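Local coordinates for kinesin-like protein Nod (Drosophila melanogaster, PDB 3DC4) that binds and hydrolyses ATP and, through the kinesin motor domain seen here, binds microtubules and their plus ends in meiotic chromosome segregation, at residues S43-P48 with K54-D59; G133-R138 with I150-S155; I223-V228 with H234-I239. One frame throughout, in Å; residues are numbered along the deposited sequence.

Interaction 1 of 3, residues S43-P48 with K54-D59; sequences SVVQFP and KSLIVD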
loop_
_atom_site.group_PDB
_atom_site.type_symbol
_atom_site.label_atom_id
_atom_site.label_comp_id
_atom_site.label_asym_id
_atom_site.label_seq_id
_atom_site.Cartn_x
_atom_site.Cartn_y
_atom_site.Cartn_z
ATOM N N SER A 43 13.999 -21.629 -7.850
ATOM C CA SER A 43 13.617 -20.224 -7.759
ATOM C C SER A 43 14.642 -19.319 -8.426
ATOM O O SER A 43 15.847 -19.495 -8.251
ATOM C CB SER A 43 13.456 -19.804 -6.299
ATOM O OG SER A 43 13.146 -18.424 -6.211
ATOM N N VAL A 44 14.155 -18.347 -9.189
ATOM C CA VAL A 44 15.038 -17.409 -9.862
ATOM C C VAL A 44 15.523 -16.384 -8.849
ATOM O O VAL A 44 16.446 -15.616 -9.117
ATOM C CB VAL A 44 14.306 -16.660 -10.994
ATOM C CG1 VAL A 44 13.759 -17.652 -12.002
ATOM C CG2 VAL A 44 13.187 -15.808 -10.417
ATOM N N VAL A 45 14.880 -16.369 -7.688
ATOM C CA VAL A 45 15.240 -15.434 -6.634
ATOM C C VAL A 45 16.287 -16.057 -5.722
ATOM O O VAL A 45 16.080 -17.128 -5.151
ATOM C CB VAL A 45 14.014 -15.042 -5.787
ATOM C CG1 VAL A 45 14.418 -14.008 -4.737
ATOM C CG2 VAL A 45 12.913 -14.487 -6.683
ATOM N N GLN A 46 17.419 -15.387 -5.593
ATOM C CA GLN A 46 18.475 -15.903 -4.753
ATOM C C GLN A 46 18.772 -14.964 -3.604
ATOM O O GLN A 46 18.971 -13.766 -3.803
ATOM C CB GLN A 46 19.745 -16.100 -5.576
ATOM C CG GLN A 46 20.847 -16.817 -4.840
ATOM C CD GLN A 46 22.208 -16.530 -5.431
ATOM O OE1 GLN A 46 22.413 -16.665 -6.642
ATOM N NE2 GLN A 46 23.155 -16.131 -4.577
ATOM N N PHE A 47 18.780 -15.513 -2.396
ATOM C CA PHE A 47 19.109 -14.733 -1.218
ATOM C C PHE A 47 20.524 -15.179 -0.853
ATOM O O PHE A 47 20.721 -16.280 -0.360
ATOM C CB PHE A 47 18.127 -15.027 -0.081
ATOM C CG PHE A 47 16.723 -14.568 -0.367
ATOM C CD1 PHE A 47 15.853 -15.356 -1.116
ATOM C CD2 PHE A 47 16.279 -13.329 0.085
ATOM C CE1 PHE A 47 14.563 -14.916 -1.411
ATOM C CE2 PHE A 47 14.989 -12.880 -0.207
ATOM C CZ PHE A 47 14.132 -13.677 -0.956
ATOM N N PRO A 48 21.528 -14.329 -1.116
ATOM C CA PRO A 48 22.935 -14.623 -0.829
ATOM C C PRO A 48 23.175 -15.175 0.575
ATOM O O PRO A 48 22.606 -14.684 1.548
ATOM C CB PRO A 48 23.618 -13.274 -1.036
ATOM C CG PRO A 48 22.773 -12.627 -2.084
ATOM C CD PRO A 48 21.377 -12.957 -1.622
ATOM N N LYS A 54 18.626 -7.697 3.178
ATOM C CA LYS A 54 17.892 -6.722 2.379
ATOM C C LYS A 54 18.236 -6.822 0.904
ATOM O O LYS A 54 17.820 -5.981 0.101
ATOM C CB LYS A 54 18.239 -5.319 2.851
ATOM C CG LYS A 54 18.031 -5.080 4.332
ATOM C CD LYS A 54 18.537 -3.710 4.687
ATOM C CE LYS A 54 18.304 -3.381 6.153
ATOM N NZ LYS A 54 18.889 -2.038 6.454
ATOM N N SER A 55 18.995 -7.854 0.563
ATOM C CA SER A 55 19.474 -8.052 -0.792
ATOM C C SER A 55 19.030 -9.334 -1.453
ATOM O O SER A 55 18.759 -10.339 -0.797
ATOM C CB SER A 55 21.004 -8.029 -0.791
ATOM O OG SER A 55 21.485 -6.933 -0.037
ATOM N N LEU A 56 18.999 -9.301 -2.775
ATOM C CA LEU A 56 18.625 -10.472 -3.540
ATOM C C LEU A 56 19.260 -10.395 -4.910
ATOM O O LEU A 56 19.648 -9.320 -5.370
ATOM C CB LEU A 56 17.103 -10.584 -3.675
ATOM C CG LEU A 56 16.345 -9.415 -4.294
ATOM C CD1 LEU A 56 15.094 -9.955 -4.960
ATOM C CD2 LEU A 56 15.999 -8.376 -3.240
ATOM N N ILE A 57 19.367 -11.546 -5.555
ATOM C CA ILE A 57 19.958 -11.624 -6.873
ATOM C C ILE A 57 18.994 -12.329 -7.795
ATOM O O ILE A 57 18.484 -13.401 -7.478
ATOM C CB ILE A 57 21.279 -12.398 -6.838
ATOM C CG1 ILE A 57 22.281 -11.647 -5.960
ATOM C CG2 ILE A 57 21.820 -12.573 -8.264
ATOM C CD1 ILE A 57 23.507 -12.446 -5.606
ATOM N N VAL A 58 18.723 -11.696 -8.926
ATOM C CA VAL A 58 17.829 -12.257 -9.921
ATOM C C VAL A 58 18.497 -12.051 -11.269
ATOM O O VAL A 58 18.896 -10.942 -11.607
ATOM C CB VAL A 58 16.457 -11.558 -9.903
ATOM C CG1 VAL A 58 15.580 -12.110 -11.018
ATOM C CG2 VAL A 58 15.782 -11.783 -8.553
ATOM N N ASP A 59 18.636 -13.140 -12.014
ATOM C CA ASP A 59 19.262 -13.116 -13.327
ATOM C C ASP A 59 20.616 -12.404 -13.260
ATOM O O ASP A 59 20.929 -11.554 -14.091
ATOM C CB ASP A 59 18.324 -12.432 -14.331
ATOM C CG ASP A 59 18.669 -12.756 -15.771
ATOM O OD1 ASP A 59 19.063 -13.906 -16.051
ATOM O OD2 ASP A 59 18.531 -11.858 -16.628
HETATM O O HOH W 1 17.880 -15.630 -11.468
#
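Gln-46 and Ile-57 face each other as an antiparallel hydrogen-bonded pair, with Gln-46 N to Ile-57 O and Ile-57 N to Gln-46 O both 2.9 Å. Gln-46 O also takes a CA-H...O contact from Leu-56 CA at 3.3 Å. At one end of this short ladder a water links the two segments just past the paired residues: it donates to Val-44 O and accepts from Asp-59 N.

Gln-46 and Ile-57 send their side chains out side by side on one face. Gln-46 CG lies anti to the backbone N (chi1 -172°) and the chain runs on extended, which carries the amide NE2 past Ile-57 CD1 at 3.8 Å. The same methyl meets the ring of Pro-48 on its CG atom at 3.6 Å. The opposite face holds Val-45, Leu-56 and Val-58. Here Val-45 CG1 reaches Leu-56 CD1 at 4.1 Å, and Val-45 CG2 lies 4.4 Å from Val-58 CG2. These methyl contacts are looser than the one at Pro-48. Before the strand, Ser-43 OG accepts from Val-45 N at 3.1 Å, an ST turn just before the hairpin. The same hydroxyl bonds Glu-30 OE2.

The two strands form a beta hairpin in a small three-stranded antiparallel sheet, with the weakly bonded strand 45-46 outermost, 55-58 in the middle and 61-64 beyond. Val-58 packs on Leu-319, Leu-323 and Leu-326 of helix 319-335. Val-45 and Phe-47 touch Glu-30 of strand 23-30, which belongs to the main sheet of the motor domain.

Interaction 2 of 3, residues G133-R138 with I150-S155; sequences GDIFER and IQVYAS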
loop_
_atom_site.group_PDB
_atom_site.type_symbol
_atom_site.label_atom_id
_atom_site.label_comp_id
_atom_site.label_asym_id
_atom_site.label_seq_id
_atom_site.Cartn_x
_atom_site.Cartn_y
_atom_site.Cartn_z
ATOM N N GLY A 133 -6.224 -3.802 13.939
ATOM C CA GLY A 133 -6.169 -4.351 15.282
ATOM C C GLY A 133 -5.274 -3.532 16.197
ATOM O O GLY A 133 -5.681 -3.187 17.302
ATOM N N ASP A 134 -4.063 -3.213 15.742
ATOM C CA ASP A 134 -3.133 -2.429 16.553
ATOM C C ASP A 134 -3.573 -0.975 16.715
ATOM O O ASP A 134 -3.241 -0.325 17.707
ATOM C CB ASP A 134 -1.717 -2.490 15.958
ATOM C CG ASP A 134 -1.037 -3.834 16.202
ATOM O OD1 ASP A 134 -1.020 -4.287 17.369
ATOM O OD2 ASP A 134 -0.515 -4.438 15.237
ATOM N N ILE A 135 -4.313 -0.464 15.736
ATOM C CA ILE A 135 -4.813 0.901 15.797
ATOM C C ILE A 135 -5.845 0.989 16.920
ATOM O O ILE A 135 -5.781 1.889 17.759
ATOM C CB ILE A 135 -5.462 1.309 14.463
ATOM C CG1 ILE A 135 -4.372 1.485 13.399
ATOM C CG2 ILE A 135 -6.261 2.603 14.627
ATOM C CD1 ILE A 135 -4.913 1.671 12.002
ATOM N N PHE A 136 -6.785 0.049 16.946
ATOM C CA PHE A 136 -7.811 0.043 17.983
ATOM C C PHE A 136 -7.168 -0.083 19.359
ATOM O O PHE A 136 -7.503 0.657 20.286
ATOM C CB PHE A 136 -8.791 -1.126 17.794
ATOM C CG PHE A 136 -9.790 -0.933 16.676
ATOM C CD1 PHE A 136 -10.320 0.322 16.389
ATOM C CD2 PHE A 136 -10.248 -2.028 15.951
ATOM C CE1 PHE A 136 -11.292 0.479 15.400
ATOM C CE2 PHE A 136 -11.221 -1.881 14.960
ATOM C CZ PHE A 136 -11.743 -0.627 14.685
ATOM N N GLU A 137 -6.242 -1.026 19.485
ATOM C CA GLU A 137 -5.567 -1.265 20.753
ATOM C C GLU A 137 -4.905 -0.013 21.322
ATOM O O GLU A 137 -5.078 0.313 22.496
ATOM C CB GLU A 137 -4.531 -2.373 20.579
ATOM C CG GLU A 137 -3.762 -2.710 21.835
ATOM C CD GLU A 137 -2.928 -3.959 21.665
ATOM O OE1 GLU A 137 -3.517 -5.031 21.405
ATOM O OE2 GLU A 137 -1.687 -3.869 21.784
ATOM N N ARG A 138 -4.151 0.690 20.487
ATOM C CA ARG A 138 -3.467 1.897 20.933
ATOM C C ARG A 138 -4.430 3.047 21.191
ATOM O O ARG A 138 -4.179 3.894 22.046
ATOM C CB ARG A 138 -2.416 2.307 19.907
ATOM C CG ARG A 138 -1.347 1.254 19.710
ATOM C CD ARG A 138 -0.329 1.696 18.690
ATOM N NE ARG A 138 0.709 0.693 18.492
ATOM C CZ ARG A 138 1.723 0.830 17.647
ATOM N NH1 ARG A 138 1.836 1.932 16.921
ATOM N NH2 ARG A 138 2.623 -0.133 17.527
ATOM N N ILE A 150 -10.874 9.981 19.447
ATOM C CA ILE A 150 -10.483 9.531 18.120
ATOM C C ILE A 150 -11.548 8.612 17.549
ATOM O O ILE A 150 -12.134 7.812 18.270
ATOM C CB ILE A 150 -9.152 8.746 18.169
ATOM C CG1 ILE A 150 -8.059 9.594 18.822
ATOM C CG2 ILE A 150 -8.753 8.328 16.766
ATOM C CD1 ILE A 150 -7.762 10.889 18.098
ATOM N N GLN A 151 -11.814 8.746 16.257
ATOM C CA GLN A 151 -12.781 7.880 15.598
ATOM C C GLN A 151 -12.108 7.284 14.378
ATOM O O GLN A 151 -11.324 7.955 13.709
ATOM C CB GLN A 151 -14.028 8.659 15.190
ATOM C CG GLN A 151 -14.808 9.195 16.383
ATOM C CD GLN A 151 -16.159 9.734 15.985
ATOM O OE1 GLN A 151 -16.258 10.742 15.282
ATOM N NE2 GLN A 151 -17.211 9.057 16.417
ATOM N N VAL A 152 -12.426 6.028 14.090
ATOM C CA VAL A 152 -11.828 5.317 12.968
ATOM C C VAL A 152 -12.837 5.011 11.866
ATOM O O VAL A 152 -13.989 4.670 12.137
ATOM C CB VAL A 152 -11.202 3.991 13.450
ATOM C CG1 VAL A 152 -10.357 3.372 12.344
ATOM C CG2 VAL A 152 -10.376 4.240 14.693
ATOM N N TYR A 153 -12.394 5.143 10.620
ATOM C CA TYR A 153 -13.252 4.887 9.471
ATOM C C TYR A 153 -12.466 4.179 8.381
ATOM O O TYR A 153 -11.242 4.060 8.458
ATOM C CB TYR A 153 -13.799 6.199 8.897
ATOM C CG TYR A 153 -14.514 7.083 9.892
ATOM C CD1 TYR A 153 -13.800 7.897 10.777
ATOM C CD2 TYR A 153 -15.906 7.100 9.954
ATOM C CE1 TYR A 153 -14.458 8.707 11.702
ATOM C CE2 TYR A 153 -16.573 7.900 10.874
ATOM C CZ TYR A 153 -15.847 8.701 11.745
ATOM O OH TYR A 153 -16.514 9.476 12.667
ATOM N N ALA A 154 -13.180 3.714 7.367
ATOM C CA ALA A 154 -12.552 3.044 6.241
ATOM C C ALA A 154 -13.236 3.497 4.959
ATOM O O ALA A 154 -14.450 3.690 4.932
ATOM C CB ALA A 154 -12.675 1.529 6.386
ATOM N N SER A 155 -12.441 3.705 3.913
ATOM C CA SER A 155 -12.954 4.064 2.602
ATOM C C SER A 155 -12.393 3.004 1.663
ATOM O O SER A 155 -11.346 2.417 1.943
ATOM C CB SER A 155 -12.517 5.477 2.182
ATOM O OG SER A 155 -11.113 5.654 2.164
#
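Val-152 meets Ile-135 and Phe-136 of the helix segment, and it carries the whole contact for its strand. Gln-151, one residue earlier, pairs through its backbone with Lys-229 of the neighbouring strand. At Val-152 the CB points toward the helix. With chi1 at -169°, CG2 is set opposite the carbonyl carbon, and this branch does most of the touching. It comes within 3.9 Å of Phe-136 CE1, and Val-152 CB is 4.0 Å from the same ring carbon. The approach to the ring is oblique. It is the outer part of the Phe-136 side chain that comes close to the strand. Val-152 CG2 also lies 4.4 Å from Ile-135 CG2, a looser methyl contact.

This is helix-on-sheet packing within the kinesin motor domain, a P-loop NTPase fold: helix 127-141 lies against the face of the main sheet that carries Val-152. The backbones stay well apart, with 8.3 Å between Phe-136 CA and Val-152 CA. Ile-226, on the adjoining strand, touches both Val-152 and Ile-135. Farther along the strand, Ala-154 packs on Leu-189, which also touches Phe-136.

Interaction 3 of 3, residues I223-V228 with H234-I239; sequences IVTIHV and HSRMNI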
loop_
_atom_site.group_PDB
_atom_site.type_symbol
_atom_site.label_atom_id
_atom_site.label_comp_id
_atom_site.label_asym_id
_atom_site.label_seq_id
_atom_site.Cartn_x
_atom_site.Cartn_y
_atom_site.Cartn_z
ATOM N N ILE A 223 -7.780 0.682 -3.246
ATOM C CA ILE A 223 -7.213 1.522 -2.209
ATOM C C ILE A 223 -8.146 1.543 -1.008
ATOM O O ILE A 223 -9.190 2.203 -1.028
ATOM C CB ILE A 223 -7.019 2.960 -2.711
ATOM C CG1 ILE A 223 -6.092 2.945 -3.936
ATOM C CG2 ILE A 223 -6.436 3.829 -1.600
ATOM C CD1 ILE A 223 -6.146 4.205 -4.787
ATOM N N VAL A 224 -7.795 0.789 0.025
ATOM C CA VAL A 224 -8.598 0.766 1.237
ATOM C C VAL A 224 -7.840 1.636 2.223
ATOM O O VAL A 224 -6.663 1.406 2.507
ATOM C CB VAL A 224 -8.756 -0.660 1.801
ATOM C CG1 VAL A 224 -9.521 -0.615 3.109
ATOM C CG2 VAL A 224 -9.496 -1.528 0.803
ATOM N N THR A 225 -8.515 2.655 2.725
ATOM C CA THR A 225 -7.889 3.574 3.652
ATOM C C THR A 225 -8.517 3.564 5.027
ATOM O O THR A 225 -9.736 3.676 5.172
ATOM C CB THR A 225 -7.938 5.011 3.107
ATOM O OG1 THR A 225 -7.166 5.081 1.906
ATOM C CG2 THR A 225 -7.384 5.999 4.124
ATOM N N ILE A 226 -7.658 3.406 6.028
ATOM C CA ILE A 226 -8.083 3.440 7.412
ATOM C C ILE A 226 -7.867 4.891 7.821
ATOM O O ILE A 226 -6.740 5.391 7.790
ATOM C CB ILE A 226 -7.217 2.516 8.287
ATOM C CG1 ILE A 226 -7.509 1.058 7.931
ATOM C CG2 ILE A 226 -7.486 2.783 9.764
ATOM C CD1 ILE A 226 -6.708 0.044 8.751
ATOM N N HIS A 227 -8.960 5.566 8.169
ATOM C CA HIS A 227 -8.916 6.966 8.571
ATOM C C HIS A 227 -8.986 7.107 10.083
ATOM O O HIS A 227 -9.827 6.491 10.740
ATOM C CB HIS A 227 -10.098 7.733 7.969
ATOM C CG HIS A 227 -10.147 7.719 6.472
ATOM N ND1 HIS A 227 -9.707 8.776 5.703
ATOM C CD2 HIS A 227 -10.599 6.784 5.602
ATOM C CE1 HIS A 227 -9.890 8.494 4.424
ATOM N NE2 HIS A 227 -10.430 7.291 4.335
ATOM N N VAL A 228 -8.089 7.923 10.620
ATOM C CA VAL A 228 -8.021 8.212 12.046
ATOM C C VAL A 228 -8.389 9.689 12.133
ATOM O O VAL A 228 -7.628 10.556 11.693
ATOM C CB VAL A 228 -6.590 7.978 12.578
ATOM C CG1 VAL A 228 -6.481 8.420 14.028
ATOM C CG2 VAL A 228 -6.242 6.494 12.464
ATOM N N HIS A 234 -6.567 14.502 11.166
ATOM C CA HIS A 234 -7.040 13.479 10.243
ATOM C C HIS A 234 -5.815 12.838 9.606
ATOM O O HIS A 234 -5.097 13.479 8.828
ATOM C CB HIS A 234 -7.924 14.102 9.160
ATOM C CG HIS A 234 -8.396 13.131 8.119
ATOM N ND1 HIS A 234 -9.088 13.531 6.998
ATOM C CD2 HIS A 234 -8.282 11.783 8.031
ATOM C CE1 HIS A 234 -9.382 12.473 6.262
ATOM N NE2 HIS A 234 -8.905 11.400 6.867
ATOM N N SER A 235 -5.563 11.583 9.956
ATOM C CA SER A 235 -4.432 10.867 9.389
ATOM C C SER A 235 -4.985 9.658 8.660
ATOM O O SER A 235 -6.030 9.115 9.025
ATOM C CB SER A 235 -3.439 10.448 10.479
ATOM O OG SER A 235 -4.078 9.750 11.534
ATOM N N ARG A 236 -4.286 9.251 7.614
ATOM C CA ARG A 236 -4.740 8.139 6.808
ATOM C C ARG A 236 -3.711 7.038 6.680
ATOM O O ARG A 236 -2.510 7.299 6.639
ATOM C CB ARG A 236 -5.070 8.624 5.391
ATOM C CG ARG A 236 -5.961 9.866 5.285
ATOM C CD ARG A 236 -5.935 10.404 3.845
ATOM N NE ARG A 236 -6.786 11.574 3.625
ATOM C CZ ARG A 236 -6.524 12.796 4.083
ATOM N NH1 ARG A 236 -7.362 13.794 3.823
ATOM N NH2 ARG A 236 -5.428 13.023 4.800
ATOM N N MET A 237 -4.191 5.803 6.640
ATOM C CA MET A 237 -3.318 4.671 6.401
ATOM C C MET A 237 -3.893 4.083 5.128
ATOM O O MET A 237 -4.904 3.387 5.156
ATOM C CB MET A 237 -3.356 3.611 7.508
ATOM C CG MET A 237 -2.656 2.327 7.053
ATOM S SD MET A 237 -1.826 1.381 8.326
ATOM C CE MET A 237 -0.392 2.433 8.707
ATOM N N ASN A 238 -3.251 4.400 4.011
ATOM C CA ASN A 238 -3.685 3.926 2.712
ATOM C C ASN A 238 -3.065 2.575 2.399
ATOM O O ASN A 238 -1.844 2.451 2.302
ATOM C CB ASN A 238 -3.253 4.904 1.622
ATOM C CG ASN A 238 -3.756 6.315 1.871
ATOM O OD1 ASN A 238 -4.964 6.554 1.923
ATOM N ND2 ASN A 238 -2.832 7.251 2.042
ATOM N N ILE A 239 -3.914 1.571 2.234
ATOM C CA ILE A 239 -3.467 0.237 1.890
ATOM C C ILE A 239 -3.808 0.097 0.419
ATOM O O ILE A 239 -4.984 -0.026 0.043
ATOM C CB ILE A 239 -4.201 -0.838 2.717
ATOM C CG1 ILE A 239 -3.916 -0.614 4.205
ATOM C CG2 ILE A 239 -3.734 -2.230 2.308
ATOM C CD1 ILE A 239 -2.434 -0.610 4.559
HETATM O O HOH W 2 -5.163 11.750 13.217
#
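Thr-225 OG1 lies anti to its carbonyl carbon (chi1 -64°), and Asn-238 CG takes the matching turn, which brings hydroxyl and amide together side by side. Thr-225 OG1 donates to Asn-238 OD1 at 2.6 Å, in the carbonyl plane and on a lone pair. Asn-238 ND2 bonds Ser-299 and Thr-97, so both ends of the amide are held. A valine in place of Thr-225 would probably leave Asn-238 OD1 without this donor and the amide less firmly fixed.

His-234 CG is anti to the backbone N (chi1 177°), which swings its ring to the edge of His-227. There His-227 ND1 and His-234 NE2 share a hydrogen bond of 3.0 Å. The ring planes stand 40° apart. Arg-236 CZ lies over one face of the His-234 ring near its rim, and Thr-225 CG2 likewise over His-227. Ser-155 OG bonds His-227 NE2.

The backbones form a regular antiparallel ladder from Val-224 with Ile-239 to Val-228 with Ser-235. This hairpin is central in the main sheet, between strands 151-160 and 96-101. On the face of Ile-226 and Met-237 lie helices 127-141 and 84-92.

Interactions 2 and 3 belong to one sheet and touch directly; their centres are 10 Å apart. Strands 151-160 and 220-229 are neighbours, joined where Tyr-153 O meets His-227 N at 2.7 Å, a probable hydrogen bond. Ile-150 CG2 packs on Val-228 CG1 at 3.6 Å. Interaction 1 is separate, in the small sheet across the centre of the chain. It lies about 20 Å from each of the others by nearest atoms. The bound ADP is about 12 Å from the side chain of Phe-47 and about 11 Å from that of Ile-239. None of the three contacts forms the nucleotide pocket.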